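Amphiphysin (Drosophila melanogaster, PDB 1URU) probably binds and senses curved membranes through its elongated helical BAR domain, a dimeric coiled coil linked to endocytosis. Local coordinates at residues Glu37-His42 against Lys137-Leu142; Thr125-Glu130 against Pro194-Ser199; Arg65-Ala70 against His111-Gln116. One frame throughout, in Å; residues are numbered along the deposited sequence.

In the fold
All three contacts tie together the long helices of one BAR subunit. Contacts 1 and 3 both join helix 35-84 to helix 92-156, on opposite sides of the chain's centre, with their own centres about 40 Å apart; contact 2 joins helix 92-156 to helix 172-239 between them. Contact 1 is the buried one, and its chemistry is a guanidinium laid flat on an aromatic ring. Contacts 2 and 3 are partly buried: contact 2 pairs buried Phe128 with partly exposed Leu196, contact 3 pairs two buried residues, Val67 and Leu113, and each has a polar side chain, Gln127 or Arg68, at its margin. Contacts 1 and 2 also touch directly, through packing of His42 on Pro194, whereas contact 3 stands apart from both.

Contact 1: residues Glu37-His42 against Lys137-Leu142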
ATOM      1  N   GLU A  37      43.732  13.126  13.334  1.00 49.70           N
ATOM      2  CA  GLU A  37      43.344  12.585  12.034  1.00 50.10           C
ATOM      3  C   GLU A  37      42.502  11.331  12.242  1.00 50.28           C
ATOM      4  O   GLU A  37      41.541  11.104  11.525  1.00 50.34           O
ATOM      5  CB  GLU A  37      44.579  12.305  11.162  1.00 50.51           C
ATOM      6  CG  GLU A  37      45.361  13.562  10.731  1.00 51.00           C
ATOM      7  CD  GLU A  37      46.555  13.254   9.834  1.00 53.73           C
ATOM      8  OE1 GLU A  37      47.257  12.240  10.063  1.00 55.22           O
ATOM      9  OE2 GLU A  37      46.798  14.023   8.875  1.00 55.65           O
ATOM     10  N   ILE A  38      42.845  10.534  13.249  1.00 50.43           N
ATOM     11  CA  ILE A  38      42.009   9.399  13.660  1.00 50.25           C
ATOM     12  C   ILE A  38      40.626   9.874  14.086  1.00 50.50           C
ATOM     13  O   ILE A  38      39.642   9.221  13.799  1.00 51.09           O
ATOM     14  CB  ILE A  38      42.696   8.606  14.830  1.00 50.04           C
ATOM     15  CG1 ILE A  38      43.749   7.650  14.282  1.00 50.23           C
ATOM     16  CG2 ILE A  38      41.694   7.839  15.699  1.00 49.29           C
ATOM     17  CD1 ILE A  38      44.955   7.496  15.181  1.00 50.21           C
ATOM     18  N   PHE A  39      40.558  10.991  14.806  1.00 50.69           N
ATOM     19  CA  PHE A  39      39.287  11.500  15.313  1.00 50.56           C
ATOM     20  C   PHE A  39      38.420  11.891  14.134  1.00 50.98           C
ATOM     21  O   PHE A  39      37.232  11.601  14.119  1.00 51.35           O
ATOM     22  CB  PHE A  39      39.517  12.721  16.210  1.00 50.47           C
ATOM     23  CG  PHE A  39      38.265  13.271  16.832  1.00 49.01           C
ATOM     24  CD1 PHE A  39      37.905  12.915  18.119  1.00 48.32           C
ATOM     25  CD2 PHE A  39      37.466  14.171  16.141  1.00 48.43           C
ATOM     26  CE1 PHE A  39      36.754  13.424  18.700  1.00 48.11           C
ATOM     27  CE2 PHE A  39      36.305  14.690  16.715  1.00 47.98           C
ATOM     28  CZ  PHE A  39      35.948  14.308  17.991  1.00 48.18           C
ATOM     29  N   ASP A  40      39.032  12.560  13.154  1.00 50.95           N
ATOM     30  CA  ASP A  40      38.350  13.005  11.955  1.00 51.04           C
ATOM     31  C   ASP A  40      37.737  11.846  11.223  1.00 50.56           C
ATOM     32  O   ASP A  40      36.638  11.955  10.736  1.00 50.69           O
ATOM     33  CB  ASP A  40      39.324  13.694  11.012  1.00 51.61           C
ATOM     34  CG  ASP A  40      39.283  15.192  11.137  1.00 54.01           C
ATOM     35  OD1 ASP A  40      38.669  15.824  10.236  1.00 58.77           O
ATOM     36  OD2 ASP A  40      39.814  15.814  12.088  1.00 54.68           O
ATOM     37  N   ASP A  41      38.474  10.748  11.117  1.00 50.25           N
ATOM     38  CA  ASP A  41      37.982   9.565  10.436  1.00 50.08           C
ATOM     39  C   ASP A  41      36.779   9.010  11.169  1.00 50.08           C
ATOM     40  O   ASP A  41      35.832   8.560  10.532  1.00 49.97           O
ATOM     41  CB  ASP A  41      39.069   8.497  10.310  1.00 49.98           C
ATOM     42  CG  ASP A  41      40.087   8.813   9.223  1.00 49.70           C
ATOM     43  OD1 ASP A  41      39.942   9.826   8.521  1.00 48.54           O
ATOM     44  OD2 ASP A  41      41.097   8.115   9.013  1.00 50.89           O
ATOM     45  N   HIS A  42      36.819   9.049  12.499  1.00 50.05           N
ATOM     46  CA  HIS A  42      35.678   8.648  13.326  1.00 50.53           C
ATOM     47  C   HIS A  42      34.456   9.516  13.065  1.00 50.77           C
ATOM     48  O   HIS A  42      33.326   9.031  13.093  1.00 50.48           O
ATOM     49  CB  HIS A  42      36.004   8.752  14.807  1.00 50.60           C
ATOM     50  CG  HIS A  42      36.901   7.675  15.318  1.00 50.79           C
ATOM     51  ND1 HIS A  42      36.546   6.346  15.308  1.00 51.79           N
ATOM     52  CD2 HIS A  42      38.133   7.734  15.871  1.00 51.34           C
ATOM     53  CE1 HIS A  42      37.525   5.630  15.837  1.00 52.48           C
ATOM     54  NE2 HIS A  42      38.500   6.450  16.185  1.00 52.57           N
ATOM     55  N   LYS A 137      30.572  20.109  21.048  1.00 61.41           N
ATOM     56  CA  LYS A 137      31.144  20.571  22.311  1.00 61.84           C
ATOM     57  C   LYS A 137      32.650  20.309  22.383  1.00 62.35           C
ATOM     58  O   LYS A 137      33.374  21.110  22.918  1.00 62.36           O
ATOM     59  CB  LYS A 137      30.455  19.924  23.508  1.00 61.59           C
ATOM     60  CG  LYS A 137      30.677  20.677  24.799  1.00 61.89           C
ATOM     61  CD  LYS A 137      29.994  19.980  25.993  1.00 63.51           C
ATOM     62  CE  LYS A 137      30.851  20.051  27.279  1.00 65.10           C
ATOM     63  NZ  LYS A 137      30.651  18.856  28.163  1.00 66.50           N
ATOM     64  N   ARG A 138      33.129  19.191  21.855  1.00 63.41           N
ATOM     65  CA  ARG A 138      34.566  18.926  21.848  1.00 64.09           C
ATOM     66  C   ARG A 138      35.250  19.931  20.942  1.00 65.60           C
ATOM     67  O   ARG A 138      36.199  20.574  21.368  1.00 66.29           O
ATOM     68  CB  ARG A 138      34.875  17.490  21.406  1.00 63.81           C
ATOM     69  CG  ARG A 138      36.355  17.160  21.220  1.00 61.81           C
ATOM     70  CD  ARG A 138      36.889  17.410  19.814  1.00 59.86           C
ATOM     71  NE  ARG A 138      38.069  16.602  19.550  1.00 59.80           N
ATOM     72  CZ  ARG A 138      38.959  16.828  18.580  1.00 60.35           C
ATOM     73  NH1 ARG A 138      38.824  17.854  17.743  1.00 60.13           N
ATOM     74  NH2 ARG A 138      40.000  16.004  18.433  1.00 59.63           N
ATOM     75  N   ASN A 139      34.757  20.077  19.711  1.00 67.09           N
ATOM     76  CA  ASN A 139      35.329  21.008  18.731  1.00 68.14           C
ATOM     77  C   ASN A 139      35.348  22.435  19.279  1.00 68.84           C
ATOM     78  O   ASN A 139      36.277  23.185  19.037  1.00 69.50           O
ATOM     79  CB  ASN A 139      34.574  20.951  17.387  1.00 68.28           C
ATOM     80  CG  ASN A 139      34.605  19.543  16.732  1.00 69.53           C
ATOM     81  OD1 ASN A 139      35.190  18.611  17.268  1.00 72.43           O
ATOM     82  ND2 ASN A 139      33.956  19.401  15.581  1.00 69.83           N
ATOM     83  N   ARG A 140      34.348  22.800  20.057  1.00 69.57           N
ATOM     84  CA  ARG A 140      34.272  24.149  20.613  1.00 70.47           C
ATOM     85  C   ARG A 140      35.340  24.332  21.710  1.00 70.81           C
ATOM     86  O   ARG A 140      36.155  25.250  21.650  1.00 70.66           O
ATOM     87  CB  ARG A 140      32.851  24.354  21.149  1.00 70.75           C
ATOM     88  CG  ARG A 140      32.494  25.717  21.703  1.00 72.30           C
ATOM     89  CD  ARG A 140      31.032  25.790  22.149  1.00 74.00           C
ATOM     90  NE  ARG A 140      30.157  25.151  21.151  1.00 75.80           N
ATOM     91  CZ  ARG A 140      29.263  24.173  21.389  1.00 77.44           C
ATOM     92  NH1 ARG A 140      29.080  23.680  22.618  1.00 77.02           N
ATOM     93  NH2 ARG A 140      28.536  23.684  20.374  1.00 77.83           N
ATOM     94  N   LYS A 141      35.347  23.418  22.678  1.00 71.03           N
ATOM     95  CA  LYS A 141      36.331  23.391  23.757  1.00 71.35           C
ATOM     96  C   LYS A 141      37.794  23.361  23.244  1.00 71.69           C
ATOM     97  O   LYS A 141      38.713  23.786  23.965  1.00 71.47           O
ATOM     98  CB  LYS A 141      36.092  22.177  24.685  1.00 71.34           C
ATOM     99  CG  LYS A 141      34.665  22.024  25.262  1.00 71.33           C
ATOM    100  CD  LYS A 141      34.504  22.551  26.689  1.00 72.31           C
ATOM    101  CE  LYS A 141      33.390  23.616  26.810  1.00 72.46           C
ATOM    102  NZ  LYS A 141      33.802  24.759  27.687  1.00 72.26           N
ATOM    103  N   LEU A 142      38.001  22.854  22.025  1.00 71.90           N
ATOM    104  CA  LEU A 142      39.325  22.789  21.419  1.00 72.46           C
ATOM    105  C   LEU A 142      39.778  24.172  20.929  1.00 73.66           C
ATOM    106  O   LEU A 142      40.869  24.598  21.274  1.00 73.65           O
ATOM    107  CB  LEU A 142      39.370  21.758  20.276  1.00 72.39           C
ATOM    108  CG  LEU A 142      40.657  21.592  19.431  1.00 71.17           C
ATOM    109  CD1 LEU A 142      41.869  21.347  20.279  1.00 70.33           C
ATOM    110  CD2 LEU A 142      40.544  20.464  18.420  1.00 70.78           C
TER
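Phe39 and Arg138 reach out from facing helices and meet flat on flat. The guanidinium lies over one face of the ring, with the two planes only 18° apart. Arg138 CZ sits 3.7 Å from the centroid of the Phe39 ring and 5° off its normal, which is cation-pi geometry. The overlap is broad: Arg138 NE is 3.5 Å from Phe39 CZ at the outer end of the ring, while Arg138 NH2 reaches back to within 3.6 Å of Phe39 CG. Phe39 holds CG anti to its backbone N (chi1 -177°), and the Arg138 chain bends at chi2, turning the guanidinium face onto the ring. This pair spans two antiparallel helices, 35-84 and 92-156, of the three-helix coiled coil of one BAR subunit. The third helix, 172-239, completes the surroundings: His190 meets Phe39 edge-to-face, Leu189 touches both partners, and Asn186 OD1 accepts a hydrogen bond from Arg138 NH2. That bond gives the buried guanidinium a polar partner and probably helps fix its rotation over the ring. Beside the stack, Asn139 OD1 comes obliquely to 4.1 Å from Phe39 CE2.

Contact 2: residues Thr125-Glu130 against Pro194-Ser199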
ATOM      1  N   THR A 125      18.161   5.675  16.060  1.00 49.30           N
ATOM      2  CA  THR A 125      18.310   6.892  15.279  1.00 50.58           C
ATOM      3  C   THR A 125      18.462   8.146  16.143  1.00 51.62           C
ATOM      4  O   THR A 125      19.129   9.099  15.723  1.00 51.55           O
ATOM      5  CB  THR A 125      17.123   7.041  14.335  1.00 50.32           C
ATOM      6  OG1 THR A 125      17.142   5.964  13.390  1.00 50.82           O
ATOM      7  CG2 THR A 125      17.281   8.253  13.483  1.00 50.36           C
ATOM      8  N   GLY A 126      17.847   8.131  17.334  1.00 52.94           N
ATOM      9  CA  GLY A 126      17.770   9.293  18.211  1.00 53.71           C
ATOM     10  C   GLY A 126      19.033   9.518  19.015  1.00 54.78           C
ATOM     11  O   GLY A 126      19.258  10.608  19.558  1.00 55.78           O
ATOM     12  N   GLN A 127      19.883   8.503  19.099  1.00 55.38           N
ATOM     13  CA  GLN A 127      21.122   8.668  19.838  1.00 55.97           C
ATOM     14  C   GLN A 127      22.152   9.476  19.066  1.00 55.95           C
ATOM     15  O   GLN A 127      23.077  10.000  19.674  1.00 56.53           O
ATOM     16  CB  GLN A 127      21.683   7.326  20.307  1.00 56.20           C
ATOM     17  CG  GLN A 127      22.230   6.440  19.227  1.00 57.12           C
ATOM     18  CD  GLN A 127      22.226   4.973  19.614  1.00 58.26           C
ATOM     19  OE1 GLN A 127      22.096   4.627  20.777  1.00 57.95           O
ATOM     20  NE2 GLN A 127      22.365   4.108  18.626  1.00 61.17           N
ATOM     21  N   PHE A 128      21.948   9.652  17.765  1.00 55.81           N
ATOM     22  CA  PHE A 128      22.879  10.430  16.933  1.00 55.96           C
ATOM     23  C   PHE A 128      22.911  11.959  17.154  1.00 56.52           C
ATOM     24  O   PHE A 128      24.003  12.527  17.229  1.00 56.30           O
ATOM     25  CB  PHE A 128      22.683  10.108  15.444  1.00 55.68           C
ATOM     26  CG  PHE A 128      23.029   8.700  15.097  1.00 54.00           C
ATOM     27  CD1 PHE A 128      22.047   7.734  15.009  1.00 52.24           C
ATOM     28  CD2 PHE A 128      24.340   8.331  14.912  1.00 54.01           C
ATOM     29  CE1 PHE A 128      22.356   6.427  14.713  1.00 52.21           C
ATOM     30  CE2 PHE A 128      24.662   7.019  14.603  1.00 54.45           C
ATOM     31  CZ  PHE A 128      23.659   6.062  14.514  1.00 53.14           C
ATOM     32  N   PRO A 129      21.768  12.642  17.202  1.00 57.02           N
ATOM     33  CA  PRO A 129      21.769  14.085  17.514  1.00 57.17           C
ATOM     34  C   PRO A 129      22.439  14.486  18.837  1.00 57.06           C
ATOM     35  O   PRO A 129      23.041  15.545  18.877  1.00 56.50           O
ATOM     36  CB  PRO A 129      20.277  14.464  17.490  1.00 57.06           C
ATOM     37  CG  PRO A 129      19.548  13.214  17.529  1.00 57.28           C
ATOM     38  CD  PRO A 129      20.417  12.172  16.867  1.00 57.35           C
ATOM     39  N   GLU A 130      22.358  13.657  19.873  1.00 57.71           N
ATOM     40  CA  GLU A 130      22.977  13.964  21.186  1.00 58.24           C
ATOM     41  C   GLU A 130      24.514  13.718  21.188  1.00 56.97           C
ATOM     42  O   GLU A 130      25.268  14.304  21.960  1.00 55.97           O
ATOM     43  CB  GLU A 130      22.263  13.134  22.276  1.00 59.10           C
ATOM     44  CG  GLU A 130      22.622  13.428  23.734  1.00 62.07           C
ATOM     45  CD  GLU A 130      21.841  12.525  24.712  1.00 67.42           C
ATOM     46  OE1 GLU A 130      21.958  11.264  24.628  1.00 68.95           O
ATOM     47  OE2 GLU A 130      21.085  13.069  25.562  1.00 70.17           O
ATOM     48  N   PRO A 194      33.747   5.255  17.940  1.00 44.35           N
ATOM     49  CA  PRO A 194      33.907   3.915  17.344  1.00 44.00           C
ATOM     50  C   PRO A 194      33.032   2.841  17.975  1.00 43.66           C
ATOM     51  O   PRO A 194      32.618   1.929  17.292  1.00 43.74           O
ATOM     52  CB  PRO A 194      35.393   3.589  17.588  1.00 43.59           C
ATOM     53  CG  PRO A 194      35.827   4.518  18.618  1.00 43.67           C
ATOM     54  CD  PRO A 194      35.023   5.761  18.468  1.00 44.08           C
ATOM     55  N   ALA A 195      32.822   2.932  19.275  1.00 44.17           N
ATOM     56  CA  ALA A 195      31.901   2.072  19.990  1.00 44.66           C
ATOM     57  C   ALA A 195      30.535   2.107  19.335  1.00 45.09           C
ATOM     58  O   ALA A 195      29.969   1.060  19.092  1.00 45.76           O
ATOM     59  CB  ALA A 195      31.803   2.509  21.470  1.00 44.67           C
ATOM     60  N   LEU A 196      30.031   3.312  19.047  1.00 45.80           N
ATOM     61  CA  LEU A 196      28.723   3.530  18.411  1.00 46.47           C
ATOM     62  C   LEU A 196      28.698   3.043  16.979  1.00 46.77           C
ATOM     63  O   LEU A 196      27.693   2.510  16.510  1.00 46.75           O
ATOM     64  CB  LEU A 196      28.348   5.031  18.433  1.00 46.62           C
ATOM     65  CG  LEU A 196      27.081   5.570  17.705  1.00 47.05           C
ATOM     66  CD1 LEU A 196      25.783   4.821  18.058  1.00 47.14           C
ATOM     67  CD2 LEU A 196      26.906   7.051  18.006  1.00 45.78           C
ATOM     68  N   TYR A 197      29.801   3.254  16.284  1.00 47.41           N
ATOM     69  CA  TYR A 197      29.954   2.787  14.924  1.00 48.17           C
ATOM     70  C   TYR A 197      29.862   1.271  14.842  1.00 48.71           C
ATOM     71  O   TYR A 197      29.300   0.733  13.897  1.00 48.39           O
ATOM     72  CB  TYR A 197      31.294   3.266  14.352  1.00 48.27           C
ATOM     73  CG  TYR A 197      31.386   3.086  12.867  1.00 48.15           C
ATOM     74  CD1 TYR A 197      30.455   3.696  12.017  1.00 49.46           C
ATOM     75  CD2 TYR A 197      32.365   2.279  12.300  1.00 48.39           C
ATOM     76  CE1 TYR A 197      30.503   3.512  10.635  1.00 49.56           C
ATOM     77  CE2 TYR A 197      32.433   2.098  10.916  1.00 49.57           C
ATOM     78  CZ  TYR A 197      31.493   2.716  10.091  1.00 50.15           C
ATOM     79  OH  TYR A 197      31.541   2.542   8.728  1.00 52.57           O
ATOM     80  N   ASP A 198      30.407   0.581  15.833  1.00 49.63           N
ATOM     81  CA  ASP A 198      30.394  -0.874  15.818  1.00 50.90           C
ATOM     82  C   ASP A 198      29.015  -1.400  16.150  1.00 50.52           C
ATOM     83  O   ASP A 198      28.576  -2.367  15.546  1.00 51.21           O
ATOM     84  CB  ASP A 198      31.456  -1.435  16.755  1.00 51.87           C
ATOM     85  CG  ASP A 198      32.864  -1.131  16.258  1.00 55.70           C
ATOM     86  OD1 ASP A 198      33.050  -1.170  15.007  1.00 61.02           O
ATOM     87  OD2 ASP A 198      33.826  -0.827  17.019  1.00 58.76           O
ATOM     88  N   SER A 199      28.309  -0.741  17.061  1.00 50.21           N
ATOM     89  CA  SER A 199      26.901  -1.044  17.304  1.00 50.23           C
ATOM     90  C   SER A 199      26.056  -1.160  16.028  1.00 50.17           C
ATOM     91  O   SER A 199      25.081  -1.895  16.021  1.00 50.26           O
ATOM     92  CB  SER A 199      26.269  -0.007  18.231  1.00 50.41           C
ATOM     93  OG  SER A 199      26.176   1.252  17.598  1.00 50.31           O
TER
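Leu196 sends its two methyls to different partners, CD1 to Gln127 and CD2 to Phe128, where helix 92-156 runs antiparallel to helix 172-239 in the three-helix BAR coiled coil. The apolar part is the Phe128-Leu196 pair. Phe128 CE2 lies 4.1 Å from Leu196 CD2 and 4.2 Å from Leu196 CG, and the methyl comes at the ring obliquely. The second kind is contact between a methyl and an amide: the Gln127 and Leu196 side chains run alongside one another, pointing opposite ways, and Gln127 NE2 stands 3.5 Å from Leu196 CD1, with no hydrogen bond across the two segments. Replacing Leu196 by an alanine removes both branch methyls, which is likely to leave Phe128 CE2 without the methyl that packs on it, open a gap between the helices and let the Gln127 amide turn more freely. Backbone geometry is the third feature. Both segments are kinked, at Phe128-Pro129 and at Pro194, where nitrogens lack a bond to the preceding turn; such kinks are consistent with the bent shape of BAR helices. Helix 35-84 also packs here, Gln50 touching Phe128. With chi1 at 70°, Gln127 CG is flanked by both N and C of its own backbone, and the extended chain then carries CD to 3.9 Å from Leu196 CD1.

Contact 3: residues Arg65-Ala70 against His111-Gln116; sequences RCVRAA and HKLGDQ
Val67 and Arg68, neighbours on helix 35-84, meet Leu113 and Gly114, neighbours on helix 92-156, so two consecutive residues on each side form the contact. The two helices run antiparallel here, as members of the three-helix coiled coil of the BAR domain; the CA atoms of Val67 and Leu113 are 9.3 Å apart. Within 65-70, Cys66 faces elsewhere and packs on Ala73 of the second subunit, so this turn of helix serves both the internal bundle and the dimer.

Val67 follows, buried and directed at the partner helix. It meets Leu113 tip to tip, both of its methyls facing one methyl of the leucine: Val67 CG2 is 3.9 Å and Val67 CG1 4.1 Å from Leu113 CD1. The reach of the leucine follows from its torsions, for with chi2 at 179° CD1 continues the side chain straight on from CG. Leu113 also packs on Phe60 and Ile64 of helix 35-84 and on Leu211 of helix 172-239, which places it where the three helices come together, and Val67 in turn rests on Phe109.

Arg68 comes next, on the exposed border of the contact. Its CB starts off to one flank, but the chain, bent at chi2 and chi3, brings the guanidinium round to the partner backbone. No hydrogen bond joins the two segments, so the arginine contributes by van der Waals approach. The partner segment widens into a pi-type turn at 113-116, and it is within this turn, at a residue without a side chain, that Arg68 NH2 comes obliquely to 4.0 Å from Gly114 CA.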
ATOM      1  N   ARG A  65       3.002   4.064   6.477  1.00 46.75           N
ATOM      2  CA  ARG A  65       1.739   4.662   6.065  1.00 46.66           C
ATOM      3  C   ARG A  65       1.302   4.143   4.688  1.00 44.88           C
ATOM      4  O   ARG A  65       0.118   4.071   4.408  1.00 45.75           O
ATOM      5  CB  ARG A  65       1.749   6.204   6.154  1.00 47.25           C
ATOM      6  CG  ARG A  65       2.659   6.906   5.220  1.00 49.04           C
ATOM      7  CD  ARG A  65       2.115   8.240   4.662  1.00 52.02           C
ATOM      8  NE  ARG A  65       2.796   8.493   3.389  1.00 54.15           N
ATOM      9  CZ  ARG A  65       2.260   8.384   2.189  1.00 55.27           C
ATOM     10  NH1 ARG A  65       0.962   8.097   2.025  1.00 56.62           N
ATOM     11  NH2 ARG A  65       3.032   8.588   1.133  1.00 55.57           N
ATOM     12  N   CYS A  66       2.233   3.739   3.837  1.00 42.53           N
ATOM     13  CA  CYS A  66       1.810   3.163   2.577  1.00 40.23           C
ATOM     14  C   CYS A  66       1.137   1.811   2.796  1.00 42.33           C
ATOM     15  O   CYS A  66       0.178   1.481   2.107  1.00 42.71           O
ATOM     16  CB  CYS A  66       2.954   3.106   1.574  1.00 39.60           C
ATOM     17  SG  CYS A  66       3.233   4.751   0.863  1.00 23.37           S
ATOM     18  N   VAL A  67       1.623   1.075   3.789  1.00 43.28           N
ATOM     19  CA  VAL A  67       1.059  -0.197   4.227  1.00 44.20           C
ATOM     20  C   VAL A  67      -0.326   0.004   4.860  1.00 45.38           C
ATOM     21  O   VAL A  67      -1.287  -0.675   4.496  1.00 45.84           O
ATOM     22  CB  VAL A  67       1.984  -0.883   5.302  1.00 44.11           C
ATOM     23  CG1 VAL A  67       1.290  -2.069   5.908  1.00 43.75           C
ATOM     24  CG2 VAL A  67       3.376  -1.270   4.725  1.00 43.79           C
ATOM     25  N   ARG A  68      -0.390   0.900   5.843  1.00 46.40           N
ATOM     26  CA  ARG A  68      -1.613   1.275   6.526  1.00 47.30           C
ATOM     27  C   ARG A  68      -2.697   1.567   5.497  1.00 47.04           C
ATOM     28  O   ARG A  68      -3.778   0.990   5.553  1.00 46.88           O
ATOM     29  CB  ARG A  68      -1.386   2.506   7.430  1.00 47.75           C
ATOM     30  CG  ARG A  68      -1.351   2.187   8.927  1.00 50.93           C
ATOM     31  CD  ARG A  68      -0.455   3.100   9.797  1.00 54.23           C
ATOM     32  NE  ARG A  68       0.276   2.308  10.798  1.00 58.63           N
ATOM     33  CZ  ARG A  68       0.839   2.780  11.928  1.00 61.01           C
ATOM     34  NH1 ARG A  68       0.768   4.074  12.243  1.00 61.98           N
ATOM     35  NH2 ARG A  68       1.467   1.941  12.759  1.00 60.24           N
ATOM     36  N   ALA A  69      -2.399   2.442   4.546  1.00 46.96           N
ATOM     37  CA  ALA A  69      -3.362   2.777   3.493  1.00 47.05           C
ATOM     38  C   ALA A  69      -3.760   1.554   2.648  1.00 46.92           C
ATOM     39  O   ALA A  69      -4.905   1.469   2.181  1.00 47.46           O
ATOM     40  CB  ALA A  69      -2.806   3.865   2.599  1.00 46.88           C
ATOM     41  N   ALA A  70      -2.826   0.624   2.454  1.00 46.14           N
ATOM     42  CA  ALA A  70      -3.100  -0.601   1.701  1.00 46.19           C
ATOM     43  C   ALA A  70      -4.065  -1.538   2.459  1.00 45.90           C
ATOM     44  O   ALA A  70      -4.962  -2.137   1.864  1.00 45.05           O
ATOM     45  CB  ALA A  70      -1.784  -1.329   1.364  1.00 45.99           C
ATOM     46  N   HIS A 111       0.909  -3.541  13.112  1.00 51.40           N
ATOM     47  CA  HIS A 111       1.233  -3.348  14.535  1.00 52.15           C
ATOM     48  C   HIS A 111       2.716  -3.639  14.697  1.00 51.31           C
ATOM     49  O   HIS A 111       3.482  -2.804  15.200  1.00 51.25           O
ATOM     50  CB  HIS A 111       0.341  -4.252  15.435  1.00 52.93           C
ATOM     51  CG  HIS A 111       0.815  -4.422  16.861  1.00 56.08           C
ATOM     52  ND1 HIS A 111       0.599  -3.481  17.853  1.00 60.02           N
ATOM     53  CD2 HIS A 111       1.441  -5.461  17.468  1.00 58.35           C
ATOM     54  CE1 HIS A 111       1.095  -3.925  18.998  1.00 60.78           C
ATOM     55  NE2 HIS A 111       1.615  -5.122  18.791  1.00 60.88           N
ATOM     56  N   LYS A 112       3.112  -4.814  14.223  1.00 50.35           N
ATOM     57  CA  LYS A 112       4.484  -5.258  14.312  1.00 49.70           C
ATOM     58  C   LYS A 112       5.436  -4.263  13.620  1.00 49.03           C
ATOM     59  O   LYS A 112       6.546  -4.061  14.099  1.00 48.94           O
ATOM     60  CB  LYS A 112       4.625  -6.658  13.723  1.00 49.77           C
ATOM     61  CG  LYS A 112       3.909  -7.788  14.476  1.00 51.48           C
ATOM     62  CD  LYS A 112       4.249  -9.119  13.813  1.00 54.29           C
ATOM     63  CE  LYS A 112       3.514 -10.343  14.380  1.00 56.28           C
ATOM     64  NZ  LYS A 112       3.128 -11.323  13.257  1.00 56.11           N
ATOM     65  N   LEU A 113       5.004  -3.622  12.528  1.00 47.97           N
ATOM     66  CA  LEU A 113       5.874  -2.682  11.808  1.00 47.14           C
ATOM     67  C   LEU A 113       6.054  -1.401  12.622  1.00 47.12           C
ATOM     68  O   LEU A 113       7.172  -0.968  12.856  1.00 47.42           O
ATOM     69  CB  LEU A 113       5.338  -2.331  10.404  1.00 46.61           C
ATOM     70  CG  LEU A 113       5.326  -3.361   9.278  1.00 44.46           C
ATOM     71  CD1 LEU A 113       4.743  -2.747   8.060  1.00 44.13           C
ATOM     72  CD2 LEU A 113       6.695  -3.884   8.963  1.00 44.41           C
ATOM     73  N   GLY A 114       4.951  -0.798  13.053  1.00 47.08           N
ATOM     74  CA  GLY A 114       4.992   0.454  13.792  1.00 46.71           C
ATOM     75  C   GLY A 114       5.386   0.363  15.254  1.00 46.60           C
ATOM     76  O   GLY A 114       5.514   1.406  15.918  1.00 46.86           O
ATOM     77  N   ASP A 115       5.575  -0.859  15.755  1.00 46.06           N
ATOM     78  CA  ASP A 115       5.890  -1.089  17.155  1.00 45.84           C
ATOM     79  C   ASP A 115       7.203  -1.849  17.291  1.00 45.48           C
ATOM     80  O   ASP A 115       8.227  -1.249  17.603  1.00 45.10           O
ATOM     81  CB  ASP A 115       4.747  -1.836  17.854  1.00 46.21           C
ATOM     82  CG  ASP A 115       5.034  -2.116  19.320  1.00 46.13           C
ATOM     83  OD1 ASP A 115       4.128  -2.604  20.032  1.00 47.06           O
ATOM     84  OD2 ASP A 115       6.129  -1.878  19.852  1.00 46.73           O
ATOM     85  N   GLN A 116       7.175  -3.163  17.058  1.00 45.22           N
ATOM     86  CA  GLN A 116       8.376  -3.998  17.185  1.00 45.04           C
ATOM     87  C   GLN A 116       9.537  -3.529  16.279  1.00 44.58           C
ATOM     88  O   GLN A 116      10.663  -3.485  16.730  1.00 44.45           O
ATOM     89  CB  GLN A 116       8.049  -5.479  16.920  1.00 45.04           C
ATOM     90  CG  GLN A 116       7.504  -6.254  18.120  1.00 46.39           C
ATOM     91  CD  GLN A 116       6.090  -5.814  18.543  1.00 48.75           C
ATOM     92  OE1 GLN A 116       5.121  -5.983  17.803  1.00 49.43           O
ATOM     93  NE2 GLN A 116       5.985  -5.236  19.735  1.00 52.15           N
TER